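Local coordinates for enoyl-acyl carrier protein reductase (PDB 6KIA) that probably reduces the enoyl double bond of acyl carrier protein thioesters with NADH, as a triclosan-resistant enoyl reductase of the FabMG type, at residues S13-K18 and G152-F157; G147-G152 and A225-S230; E331-G336 and A392-V397; E340-K345 and D381-M386. All coordinates share one frame; numbering follows the deposited sequence.

Contact 1. Residues S13-K18 and G152-F157; sequences SNIFRK and GANAFF
N154 is the first residue of 152-157 to touch 13-18, and it does so with its CB and with ND2. Its CB lies against the ring of F16, with N154 CB 3.8 Å from F16 CE1. The amide stands at 90° to that ring. CG lies beside the backbone N (chi1 -62°), which swings the amide towards I15. There N154 ND2 comes within 3.0 Å of I15 O and also lies alongside I15 CG1. The other end of the amide is held elsewhere: OD1 accepts from the backbone N of Q233. Next, A155 turns its CB away and brings its carbonyl oxygen near the edge of the F16 ring. F156 then points back across. Its CD1 lies over one face of the F16 ring, 3.7 Å from F16 CZ. The two ring planes are inclined at 36°. I15 CG1 covers the opposite face of F16, 3.8 Å above its centre, and the phenyl is clamped between them. The loop is stiffened by N14, whose OD1 accepts from F16 N at 3.0 Å in an Asx turn. N14 ND2 donates back to F16 O at 2.9 Å. D20 ties both sides, receiving R17 N and N154 N on its two carboxylate oxygens. F411 meets the F16 ring from helix 394-413. Strand 155-159 runs parallel between strands 21-25 and 234-240 in the Rossmann-type sheet, and the loop 13-18 packs beside its start.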
loop_
_atom_site.group_PDB
_atom_site.type_symbol
_atom_site.label_atom_id
_atom_site.label_comp_id
_atom_site.label_asym_id
_atom_site.label_seq_id
_atom_site.Cartn_x
_atom_site.Cartn_y
_atom_site.Cartn_z
ATOM N N SER A 13 24.046 -3.267 0.197
ATOM C CA SER A 13 24.384 -4.656 0.514
ATOM C C SER A 13 23.293 -5.617 0.018
ATOM O O SER A 13 22.142 -5.219 -0.236
ATOM C CB SER A 13 24.664 -4.822 2.018
ATOM O OG SER A 13 23.486 -5.007 2.774
ATOM N N ASN A 14 23.687 -6.864 -0.230
ATOM C CA ASN A 14 22.757 -7.902 -0.643
ATOM C C ASN A 14 23.230 -9.273 -0.179
ATOM O O ASN A 14 24.376 -9.659 -0.406
ATOM C CB ASN A 14 22.562 -7.950 -2.164
ATOM C CG ASN A 14 21.841 -9.227 -2.613
ATOM O OD1 ASN A 14 20.681 -9.450 -2.248
ATOM N ND2 ASN A 14 22.494 -10.040 -3.436
ATOM N N ILE A 15 22.332 -10.015 0.447
ATOM C CA ILE A 15 22.640 -11.382 0.873
ATOM C C ILE A 15 21.908 -12.448 0.061
ATOM O O ILE A 15 22.143 -13.648 0.251
ATOM C CB ILE A 15 22.286 -11.589 2.353
ATOM C CG1 ILE A 15 20.770 -11.456 2.567
ATOM C CG2 ILE A 15 23.033 -10.587 3.222
ATOM C CD1 ILE A 15 20.325 -11.818 3.968
ATOM N N PHE A 16 21.007 -12.033 -0.823
ATOM C CA PHE A 16 20.151 -12.989 -1.512
ATOM C C PHE A 16 20.775 -13.491 -2.815
ATOM O O PHE A 16 21.407 -12.736 -3.573
ATOM C CB PHE A 16 18.756 -12.381 -1.760
ATOM C CG PHE A 16 18.056 -11.967 -0.487
ATOM C CD1 PHE A 16 17.467 -12.921 0.331
ATOM C CD2 PHE A 16 17.997 -10.623 -0.105
ATOM C CE1 PHE A 16 16.842 -12.557 1.519
ATOM C CE2 PHE A 16 17.365 -10.254 1.102
ATOM C CZ PHE A 16 16.786 -11.244 1.901
ATOM N N ARG A 17 20.611 -14.788 -3.047
ATOM C CA ARG A 17 21.275 -15.478 -4.147
ATOM C C ARG A 17 20.341 -16.539 -4.713
ATOM O O ARG A 17 19.287 -16.796 -4.138
ATOM C CB ARG A 17 22.579 -16.121 -3.652
ATOM C CG ARG A 17 23.803 -15.757 -4.466
ATOM C CD ARG A 17 25.065 -15.752 -3.613
ATOM N NE ARG A 17 25.643 -14.411 -3.511
ATOM C CZ ARG A 17 25.681 -13.698 -2.388
ATOM N NH1 ARG A 17 25.194 -14.207 -1.261
ATOM N NH2 ARG A 17 26.213 -12.484 -2.383
ATOM N N LYS A 18 20.733 -17.163 -5.823
ATOM C CA LYS A 18 20.077 -18.384 -6.301
ATOM C C LYS A 18 19.831 -19.396 -5.178
ATOM O O LYS A 18 20.744 -19.703 -4.409
ATOM C CB LYS A 18 20.940 -19.042 -7.384
ATOM C CG LYS A 18 20.216 -20.049 -8.266
ATOM C CD LYS A 18 21.222 -20.856 -9.078
ATOM C CE LYS A 18 22.303 -21.450 -8.181
ATOM N NZ LYS A 18 23.388 -22.109 -8.963
ATOM N N GLY A 152 19.508 -23.755 5.181
ATOM C CA GLY A 152 20.604 -22.949 4.683
ATOM C C GLY A 152 20.139 -21.795 3.810
ATOM O O GLY A 152 20.910 -20.891 3.529
ATOM N N ALA A 153 18.899 -21.836 3.355
ATOM C CA ALA A 153 18.408 -20.740 2.510
ATOM C C ALA A 153 18.068 -19.481 3.293
ATOM O O ALA A 153 17.809 -19.509 4.504
ATOM C CB ALA A 153 17.230 -21.187 1.725
ATOM N N ASN A 154 18.093 -18.368 2.569
ATOM C CA ASN A 154 17.528 -17.111 3.055
ATOM C C ASN A 154 16.104 -17.024 2.572
ATOM O O ASN A 154 15.797 -17.507 1.490
ATOM C CB ASN A 154 18.341 -15.918 2.550
ATOM C CG ASN A 154 19.779 -15.934 3.038
ATOM O OD1 ASN A 154 20.067 -16.421 4.124
ATOM N ND2 ASN A 154 20.686 -15.371 2.236
ATOM N N ALA A 155 15.224 -16.438 3.382
ATOM C CA ALA A 155 13.844 -16.259 2.988
ATOM C C ALA A 155 13.431 -14.781 3.185
ATOM O O ALA A 155 13.751 -14.140 4.196
ATOM C CB ALA A 155 12.920 -17.195 3.775
ATOM N N PHE A 156 12.683 -14.288 2.212
ATOM C CA PHE A 156 12.216 -12.905 2.150
ATOM C C PHE A 156 10.702 -12.973 1.998
ATOM O O PHE A 156 10.185 -13.351 0.938
ATOM C CB PHE A 156 12.890 -12.208 0.941
ATOM C CG PHE A 156 12.715 -10.704 0.865
ATOM C CD1 PHE A 156 13.737 -9.917 0.342
ATOM C CD2 PHE A 156 11.609 -10.070 1.406
ATOM C CE1 PHE A 156 13.604 -8.510 0.266
ATOM C CE2 PHE A 156 11.475 -8.672 1.334
ATOM C CZ PHE A 156 12.481 -7.915 0.782
ATOM N N PHE A 157 9.983 -12.630 3.068
ATOM C CA PHE A 157 8.524 -12.631 3.044
ATOM C C PHE A 157 8.060 -11.202 2.828
ATOM O O PHE A 157 8.301 -10.356 3.684
ATOM C CB PHE A 157 7.930 -13.179 4.358
ATOM C CG PHE A 157 8.208 -14.635 4.610
ATOM C CD1 PHE A 157 7.342 -15.619 4.145
ATOM C CD2 PHE A 157 9.312 -15.006 5.337
ATOM C CE1 PHE A 157 7.578 -16.963 4.401
ATOM C CE2 PHE A 157 9.562 -16.337 5.611
ATOM C CZ PHE A 157 8.699 -17.332 5.122
#

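Contact 2. Residues G147-G152 and A225-S230; sequences GMIPDG and ARLEKS
The guanidinium of R226 turns its edge to the loop, with I149 O and D151 OD1 both near its plane. NH1 and NH2 close on the one carbonyl oxygen from the end of the group. R226 NH1 is 2.9 Å from I149 O, and R226 NH2 reaches I149 O at the same 2.9 Å. NH1 also donates to D151 OD1 at 2.9 Å, completing a salt bridge. This bond is fairly straight, 155° at the hydrogen, and comes to OD1 from the anti side. The carboxylate is turned 37° from the guanidinium plane. The arginine chain bends at chi3 (67°), which carries its head back to the loop. NH2 has a second acidic partner in D146, so the group is held by two carboxylates and a carbonyl. The loop links helix 120-146 to strand 155-159, an alpha-to-beta connection of the Rossmann-type fold, and it passes the C-terminal end of helix 221-229. S230 works both ways at that end. Its OG donates to R226 O at 2.8 Å, one turn back in the helix. S230 OG also accepts from G152 N, 3.1 Å away. A water donates to L227 O and takes a weak bond from G152 N. G152 has no side chain, and its CA lies close enough to S230 O for a CA-H...O contact of 3.3 Å. On the buried side, I149 CG2 packs against L227 CD1 at 3.8 Å. The other L227 methyl, CD2, lies against P150 O.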
loop_
_atom_site.group_PDB
_atom_site.type_symbol
_atom_site.label_atom_id
_atom_site.label_comp_id
_atom_site.label_asym_id
_atom_site.label_seq_id
_atom_site.Cartn_x
_atom_site.Cartn_y
_atom_site.Cartn_z
ATOM N N GLY A 147 8.342 -27.157 2.864
ATOM C CA GLY A 147 8.968 -28.181 2.042
ATOM C C GLY A 147 9.725 -27.632 0.854
ATOM O O GLY A 147 10.516 -28.337 0.228
ATOM N N MET A 148 9.493 -26.362 0.547
ATOM C CA MET A 148 10.109 -25.711 -0.605
ATOM C C MET A 148 11.353 -24.873 -0.285
ATOM O O MET A 148 12.048 -24.435 -1.198
ATOM C CB MET A 148 9.089 -24.790 -1.291
ATOM C CG MET A 148 7.752 -25.418 -1.585
ATOM S SD MET A 148 6.749 -24.153 -2.406
ATOM C CE MET A 148 5.111 -24.831 -2.214
ATOM N N ILE A 149 11.610 -24.611 0.992
ATOM C CA ILE A 149 12.738 -23.777 1.383
ATOM C C ILE A 149 13.787 -24.647 2.096
ATOM O O ILE A 149 13.573 -25.101 3.221
ATOM C CB ILE A 149 12.293 -22.595 2.286
ATOM C CG1 ILE A 149 11.088 -21.867 1.671
ATOM C CG2 ILE A 149 13.448 -21.619 2.534
ATOM C CD1 ILE A 149 10.543 -20.776 2.557
ATOM N N PRO A 150 14.926 -24.908 1.430
ATOM C CA PRO A 150 15.869 -25.858 2.050
ATOM C C PRO A 150 16.597 -25.247 3.246
ATOM O O PRO A 150 16.678 -24.012 3.361
ATOM C CB PRO A 150 16.850 -26.181 0.913
ATOM C CG PRO A 150 16.776 -24.969 -0.024
ATOM C CD PRO A 150 15.378 -24.421 0.107
ATOM N N ASP A 151 17.106 -26.107 4.137
ATOM C CA ASP A 151 18.027 -25.660 5.166
ATOM C C ASP A 151 19.132 -24.842 4.529
ATOM O O ASP A 151 19.684 -25.228 3.486
ATOM C CB ASP A 151 18.689 -26.840 5.912
ATOM C CG ASP A 151 17.718 -27.640 6.748
ATOM O OD1 ASP A 151 16.591 -27.172 6.957
ATOM O OD2 ASP A 151 18.098 -28.745 7.228
ATOM N N GLY A 152 19.508 -23.755 5.181
ATOM C CA GLY A 152 20.604 -22.949 4.683
ATOM C C GLY A 152 20.139 -21.795 3.810
ATOM O O GLY A 152 20.910 -20.891 3.529
ATOM N N ALA A 225 12.622 -20.352 12.429
ATOM C CA ALA A 225 13.508 -21.030 13.374
ATOM C C ALA A 225 14.439 -22.027 12.675
ATOM O O ALA A 225 15.644 -22.069 12.953
ATOM C CB ALA A 225 12.700 -21.729 14.433
ATOM N N ARG A 226 13.890 -22.810 11.751
ATOM C CA ARG A 226 14.699 -23.844 11.121
ATOM C C ARG A 226 15.783 -23.208 10.238
ATOM O O ARG A 226 16.946 -23.659 10.224
ATOM C CB ARG A 226 13.816 -24.821 10.324
ATOM C CG ARG A 226 14.574 -25.708 9.324
ATOM C CD ARG A 226 13.661 -26.673 8.578
ATOM N NE ARG A 226 12.718 -26.007 7.678
ATOM C CZ ARG A 226 13.030 -25.623 6.447
ATOM N NH1 ARG A 226 14.264 -25.822 5.990
ATOM N NH2 ARG A 226 12.122 -25.027 5.679
ATOM N N LEU A 227 15.423 -22.130 9.542
ATOM C CA LEU A 227 16.391 -21.444 8.698
ATOM C C LEU A 227 17.467 -20.725 9.505
ATOM O O LEU A 227 18.641 -20.731 9.152
ATOM C CB LEU A 227 15.678 -20.426 7.780
ATOM C CG LEU A 227 14.706 -21.013 6.743
ATOM C CD1 LEU A 227 14.139 -19.886 5.875
ATOM C CD2 LEU A 227 15.348 -22.089 5.876
ATOM N N GLU A 228 17.054 -20.073 10.579
ATOM C CA GLU A 228 17.961 -19.320 11.409
ATOM C C GLU A 228 18.954 -20.274 12.075
ATOM O O GLU A 228 20.129 -19.950 12.219
ATOM C CB GLU A 228 17.164 -18.490 12.414
ATOM C CG GLU A 228 16.752 -17.154 11.792
ATOM C CD GLU A 228 15.946 -16.259 12.705
ATOM O OE1 GLU A 228 15.694 -16.650 13.865
ATOM O OE2 GLU A 228 15.564 -15.156 12.245
ATOM N N LYS A 229 18.476 -21.461 12.431
ATOM C CA LYS A 229 19.336 -22.477 13.028
ATOM C C LYS A 229 20.224 -23.188 11.997
ATOM O O LYS A 229 21.199 -23.840 12.375
ATOM C CB LYS A 229 18.485 -23.492 13.794
ATOM C CG LYS A 229 18.142 -23.022 15.206
ATOM C CD LYS A 229 17.058 -23.866 15.853
ATOM C CE LYS A 229 16.781 -23.397 17.278
ATOM N NZ LYS A 229 17.998 -23.460 18.143
ATOM N N SER A 230 19.902 -23.085 10.706
ATOM C CA SER A 230 20.743 -23.754 9.709
ATOM C C SER A 230 21.581 -22.798 8.851
ATOM O O SER A 230 21.906 -23.111 7.709
ATOM C CB SER A 230 19.899 -24.649 8.799
ATOM O OG SER A 230 18.848 -23.937 8.169
HETATM O O HOH W 1 18.502 -21.498 6.399
#

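Contact 3. Residues E331-G336 and A392-V397; sequences EVLSEG and ALVTDV
V332 is the bump in this contact, and the extended run A392-L393 and the first turn of helix 394-413 form the hollow that takes it. The branched side chain touches with three carbons, CB and CG1 towards A392 and CG2 towards V394. V332 CB sits 3.5 Å from A392 O. V332 CG1 looks towards the methyl of A392 across a looser 4.4 Å to A392 CB. V332 CG2 makes the close apolar contact: it meets V394 CG2 at 3.6 Å and lies near the backbone N of V394. V394 has CG1 anti to its own N (chi1 169°), and this leaves CG2 as the branch on the valine side. L333 adds a second, shallower knob: its CD2 touches the same V394 methyl at 4.2 Å. That methyl therefore touches both V332 and L333, which meet it from neighbouring directions. Beside the apolar fit, a water lies 2.7 Å from both V332 O and A392 O. It has more acceptors around it than protons to give, so it cannot bond all of them at once. The start of helix 394-413 is itself capped. L393 holds the N-cap position, and L393 N donates to D396 OD2 at 3.0 Å in a nearly straight bond (169°). The proton arrives from above the carboxylate plane. V394 N is bound by H387 NE2. The loop 331-336 lies between helices 320-331 and 339-351. C329 of helix 320-331 also covers V394. K388 pairs through its backbone with V332, which joins the loop to the link between helices 370-385 and 394-413.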
loop_
_atom_site.group_PDB
_atom_site.type_symbol
_atom_site.label_atom_id
_atom_site.label_comp_id
_atom_site.label_asym_id
_atom_site.label_seq_id
_atom_site.Cartn_x
_atom_site.Cartn_y
_atom_site.Cartn_z
ATOM N N GLU A 331 5.509 16.075 -22.480
ATOM C CA GLU A 331 4.850 15.583 -23.683
ATOM C C GLU A 331 3.390 15.149 -23.506
ATOM O O GLU A 331 2.643 15.159 -24.473
ATOM C CB GLU A 331 5.660 14.428 -24.272
ATOM C CG GLU A 331 6.851 14.902 -25.096
ATOM C CD GLU A 331 7.774 13.775 -25.515
ATOM O OE1 GLU A 331 7.630 12.657 -24.977
ATOM O OE2 GLU A 331 8.645 14.011 -26.380
ATOM N N VAL A 332 2.946 14.806 -22.296
ATOM C CA VAL A 332 1.556 14.387 -22.141
ATOM C C VAL A 332 0.607 15.569 -21.830
ATOM O O VAL A 332 -0.606 15.393 -21.782
ATOM C CB VAL A 332 1.389 13.304 -21.042
ATOM C CG1 VAL A 332 2.139 12.041 -21.438
ATOM C CG2 VAL A 332 1.841 13.812 -19.680
ATOM N N LEU A 333 1.160 16.770 -21.668
ATOM C CA LEU A 333 0.333 17.958 -21.431
ATOM C C LEU A 333 -0.077 18.617 -22.758
ATOM O O LEU A 333 0.690 18.611 -23.728
ATOM C CB LEU A 333 1.079 18.960 -20.543
ATOM C CG LEU A 333 1.461 18.448 -19.145
ATOM C CD1 LEU A 333 2.251 19.499 -18.368
ATOM C CD2 LEU A 333 0.181 18.065 -18.396
ATOM N N SER A 334 -1.282 19.172 -22.785
ATOM C CA SER A 334 -1.804 19.861 -23.967
ATOM C C SER A 334 -0.913 21.029 -24.319
ATOM O O SER A 334 -0.271 21.607 -23.440
ATOM C CB SER A 334 -3.231 20.360 -23.729
ATOM O OG SER A 334 -4.088 19.324 -23.309
ATOM N N GLU A 335 -0.847 21.354 -25.610
ATOM C CA GLU A 335 -0.128 22.544 -26.053
ATOM C C GLU A 335 -0.630 23.770 -25.302
ATOM O O GLU A 335 -1.829 23.939 -25.108
ATOM C CB GLU A 335 -0.269 22.750 -27.565
ATOM C CG GLU A 335 0.954 23.408 -28.199
ATOM C CD GLU A 335 0.711 23.890 -29.622
ATOM O OE1 GLU A 335 -0.282 23.453 -30.244
ATOM O OE2 GLU A 335 1.518 24.709 -30.118
ATOM N N GLY A 336 0.283 24.626 -24.870
ATOM C CA GLY A 336 -0.135 25.817 -24.157
ATOM C C GLY A 336 -0.103 25.619 -22.656
ATOM O O GLY A 336 -0.220 26.572 -21.889
ATOM N N ALA A 392 -3.473 9.272 -20.255
ATOM C CA ALA A 392 -2.020 9.360 -20.277
ATOM C C ALA A 392 -1.602 10.536 -19.400
ATOM O O ALA A 392 -1.531 11.689 -19.853
ATOM C CB ALA A 392 -1.494 9.517 -21.696
ATOM N N LEU A 393 -1.327 10.229 -18.139
ATOM C CA LEU A 393 -1.104 11.248 -17.122
ATOM C C LEU A 393 0.341 11.338 -16.679
ATOM O O LEU A 393 1.075 10.341 -16.677
ATOM C CB LEU A 393 -1.965 10.948 -15.894
ATOM C CG LEU A 393 -3.471 10.850 -16.107
ATOM C CD1 LEU A 393 -4.121 10.285 -14.842
ATOM C CD2 LEU A 393 -4.061 12.210 -16.517
ATOM N N VAL A 394 0.733 12.532 -16.252
ATOM C CA VAL A 394 2.016 12.727 -15.605
ATOM C C VAL A 394 2.168 11.750 -14.416
ATOM O O VAL A 394 3.249 11.178 -14.189
ATOM C CB VAL A 394 2.167 14.194 -15.134
ATOM C CG1 VAL A 394 3.367 14.340 -14.227
ATOM C CG2 VAL A 394 2.324 15.134 -16.358
ATOM N N THR A 395 1.087 11.567 -13.658
ATOM C CA THR A 395 1.164 10.687 -12.500
ATOM C C THR A 395 1.397 9.231 -12.892
ATOM O O THR A 395 1.874 8.467 -12.072
ATOM C CB THR A 395 -0.084 10.768 -11.609
ATOM O OG1 THR A 395 -1.247 10.440 -12.374
ATOM C CG2 THR A 395 -0.215 12.170 -11.008
ATOM N N ASP A 396 1.004 8.835 -14.105
ATOM C CA ASP A 396 1.310 7.472 -14.586
ATOM C C ASP A 396 2.844 7.302 -14.670
ATOM O O ASP A 396 3.432 6.313 -14.164
ATOM C CB ASP A 396 0.690 7.178 -15.966
ATOM C CG ASP A 396 -0.832 7.228 -15.976
ATOM O OD1 ASP A 396 -1.472 7.061 -14.914
ATOM O OD2 ASP A 396 -1.399 7.408 -17.081
ATOM N N VAL A 397 3.494 8.258 -15.330
ATOM C CA VAL A 397 4.940 8.240 -15.469
ATOM C C VAL A 397 5.598 8.218 -14.082
ATOM O O VAL A 397 6.476 7.386 -13.793
ATOM C CB VAL A 397 5.452 9.479 -16.283
ATOM C CG1 VAL A 397 6.946 9.460 -16.378
ATOM C CG2 VAL A 397 4.833 9.475 -17.683
HETATM O O HOH W 2 -2.059 13.154 -22.068
#

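Contact 4. Residues E340-K345 and D381-M386; sequences ESLLQK and DEITKM
The segments of helices 339-351 and 370-385 run antiparallel at 173°, with their axes 10.9 Å apart at closest. This antiparallel helix pair is filled by L342 and K345 on one side and by E382, I383 and M386 on the other. L342 and I383 cross at about a right angle. L342 CD1 meets I383 CG2 at 3.7 Å, and F307 covers both residues from outside the pair. M386 sends an extended chain back into the interface. Its SD lies 4.1 Å from L342 CB, and the thioether crosses the leucine at a slant. K345 borders the contact. Its CD rests on I383 CG1 at 4.0 Å. The lysine chain then bends at chi3 and chi4 (-60° and -69°), which brings the ammonium round to E382. E382 extends beyond CG to meet it in a salt bridge at the exposed border. K345 CE touches M386 CE at 3.6 Å, while K345 NZ binds E382 OE1 at 3.2 Å, approaching nearly along the C-O axis.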
loop_
_atom_site.group_PDB
_atom_site.type_symbol
_atom_site.label_atom_id
_atom_site.label_comp_id
_atom_site.label_asym_id
_atom_site.label_seq_id
_atom_site.Cartn_x
_atom_site.Cartn_y
_atom_site.Cartn_z
ATOM N N GLU A 340 6.150 23.514 -15.906
ATOM C CA GLU A 340 6.386 24.550 -14.896
ATOM C C GLU A 340 5.113 25.050 -14.217
ATOM O O GLU A 340 5.124 25.212 -13.000
ATOM C CB GLU A 340 7.191 25.738 -15.453
ATOM C CG GLU A 340 8.667 25.442 -15.736
ATOM C CD GLU A 340 8.917 24.646 -16.999
ATOM O OE1 GLU A 340 7.975 24.427 -17.787
ATOM O OE2 GLU A 340 10.088 24.239 -17.211
ATOM N N SER A 341 4.085 25.401 -14.996
ATOM C CA SER A 341 2.802 25.858 -14.437
ATOM C C SER A 341 2.180 24.823 -13.513
ATOM O O SER A 341 1.624 25.169 -12.447
ATOM C CB SER A 341 1.808 26.208 -15.547
ATOM O OG SER A 341 2.202 27.402 -16.190
ATOM N N LEU A 342 2.248 23.563 -13.947
ATOM C CA LEU A 342 1.717 22.458 -13.144
ATOM C C LEU A 342 2.433 22.446 -11.789
ATOM O O LEU A 342 1.809 22.453 -10.709
ATOM C CB LEU A 342 1.910 21.123 -13.879
ATOM C CG LEU A 342 1.223 19.865 -13.301
ATOM C CD1 LEU A 342 1.079 18.782 -14.382
ATOM C CD2 LEU A 342 1.945 19.302 -12.099
ATOM N N LEU A 343 3.763 22.424 -11.841
ATOM C CA LEU A 343 4.525 22.335 -10.614
ATOM C C LEU A 343 4.330 23.549 -9.710
ATOM O O LEU A 343 4.353 23.417 -8.480
ATOM C CB LEU A 343 5.998 22.136 -10.929
ATOM C CG LEU A 343 6.336 20.741 -11.472
ATOM C CD1 LEU A 343 7.782 20.690 -11.922
ATOM C CD2 LEU A 343 6.081 19.655 -10.400
ATOM N N GLN A 344 4.148 24.720 -10.323
ATOM C CA GLN A 344 3.925 25.930 -9.544
ATOM C C GLN A 344 2.561 25.871 -8.863
ATOM O O GLN A 344 2.387 26.330 -7.729
ATOM C CB GLN A 344 4.044 27.166 -10.449
ATOM C CG GLN A 344 3.912 28.486 -9.688
ATOM C CD GLN A 344 5.020 28.658 -8.655
ATOM O OE1 GLN A 344 6.207 28.552 -8.982
ATOM N NE2 GLN A 344 4.640 28.890 -7.403
ATOM N N LYS A 345 1.591 25.245 -9.513
ATOM C CA LYS A 345 0.290 25.130 -8.902
ATOM C C LYS A 345 0.354 24.189 -7.692
ATOM O O LYS A 345 -0.325 24.402 -6.663
ATOM C CB LYS A 345 -0.716 24.628 -9.946
ATOM C CG LYS A 345 -2.094 24.307 -9.421
ATOM C CD LYS A 345 -3.021 24.019 -10.595
ATOM C CE LYS A 345 -3.125 25.228 -11.538
ATOM N NZ LYS A 345 -3.844 26.420 -10.992
ATOM N N ASP A 381 -8.499 18.150 -10.212
ATOM C CA ASP A 381 -9.282 18.254 -11.439
ATOM C C ASP A 381 -8.616 19.171 -12.477
ATOM O O ASP A 381 -8.550 18.828 -13.672
ATOM C CB ASP A 381 -10.682 18.781 -11.096
ATOM C CG ASP A 381 -11.607 17.698 -10.544
ATOM O OD1 ASP A 381 -11.150 16.561 -10.267
ATOM O OD2 ASP A 381 -12.791 18.016 -10.319
ATOM N N GLU A 382 -8.149 20.344 -12.030
ATOM C CA GLU A 382 -7.478 21.298 -12.918
ATOM C C GLU A 382 -6.243 20.691 -13.591
ATOM O O GLU A 382 -6.020 20.833 -14.819
ATOM C CB GLU A 382 -7.058 22.568 -12.161
ATOM C CG GLU A 382 -8.191 23.487 -11.740
ATOM C CD GLU A 382 -7.753 24.527 -10.717
ATOM O OE1 GLU A 382 -6.539 24.809 -10.622
ATOM O OE2 GLU A 382 -8.627 25.077 -10.012
ATOM N N ILE A 383 -5.449 19.997 -12.783
ATOM C CA ILE A 383 -4.226 19.420 -13.331
ATOM C C ILE A 383 -4.588 18.317 -14.329
ATOM O O ILE A 383 -4.023 18.252 -15.417
ATOM C CB ILE A 383 -3.310 18.891 -12.242
ATOM C CG1 ILE A 383 -2.730 20.091 -11.487
ATOM C CG2 ILE A 383 -2.182 18.052 -12.861
ATOM C CD1 ILE A 383 -2.005 19.714 -10.237
ATOM N N THR A 384 -5.554 17.469 -13.997
ATOM C CA THR A 384 -5.983 16.480 -14.976
ATOM C C THR A 384 -6.456 17.116 -16.288
ATOM O O THR A 384 -6.161 16.603 -17.379
ATOM C CB THR A 384 -7.087 15.597 -14.400
ATOM O OG1 THR A 384 -6.533 14.868 -13.304
ATOM C CG2 THR A 384 -7.593 14.620 -15.455
ATOM N N LYS A 385 -7.114 18.268 -16.204
ATOM C CA LYS A 385 -7.579 18.895 -17.434
ATOM C C LYS A 385 -6.448 19.561 -18.208
ATOM O O LYS A 385 -6.638 19.922 -19.386
ATOM C CB LYS A 385 -8.657 19.945 -17.149
ATOM C CG LYS A 385 -9.942 19.427 -16.521
ATOM C CD LYS A 385 -10.907 20.595 -16.319
ATOM C CE LYS A 385 -11.917 20.333 -15.214
ATOM N NZ LYS A 385 -12.069 18.887 -14.918
ATOM N N MET A 386 -5.260 19.654 -17.600
ATOM C CA MET A 386 -4.085 20.095 -18.372
ATOM C C MET A 386 -3.548 19.073 -19.386
ATOM O O MET A 386 -2.673 19.401 -20.194
ATOM C CB MET A 386 -2.936 20.457 -17.436
ATOM C CG MET A 386 -3.198 21.662 -16.560
ATOM S SD MET A 386 -1.861 21.804 -15.381
ATOM C CE MET A 386 -2.410 23.214 -14.424
#

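In the fold
The four contacts form two pairs. Contacts 1 and 2 share G152 and have centres 11 Å apart. A155 CB of contact 1 packs on L227 CD1 of contact 2 at 3.6 Å. Contacts 3 and 4 have centres 10 Å apart and are joined where S334 N lies 3.0 Å from M386 O, a probable hydrogen bond. L333 CD2 also touches L342 CD1. The pairs are far from each other, with about 40 Å between the centres of contacts 1 and 3. The bound NADH lies about 13 Å from the F156 side chain and about 14 Å from that of L393. The side chains of F156 and L393 thus stand well back from the cofactor.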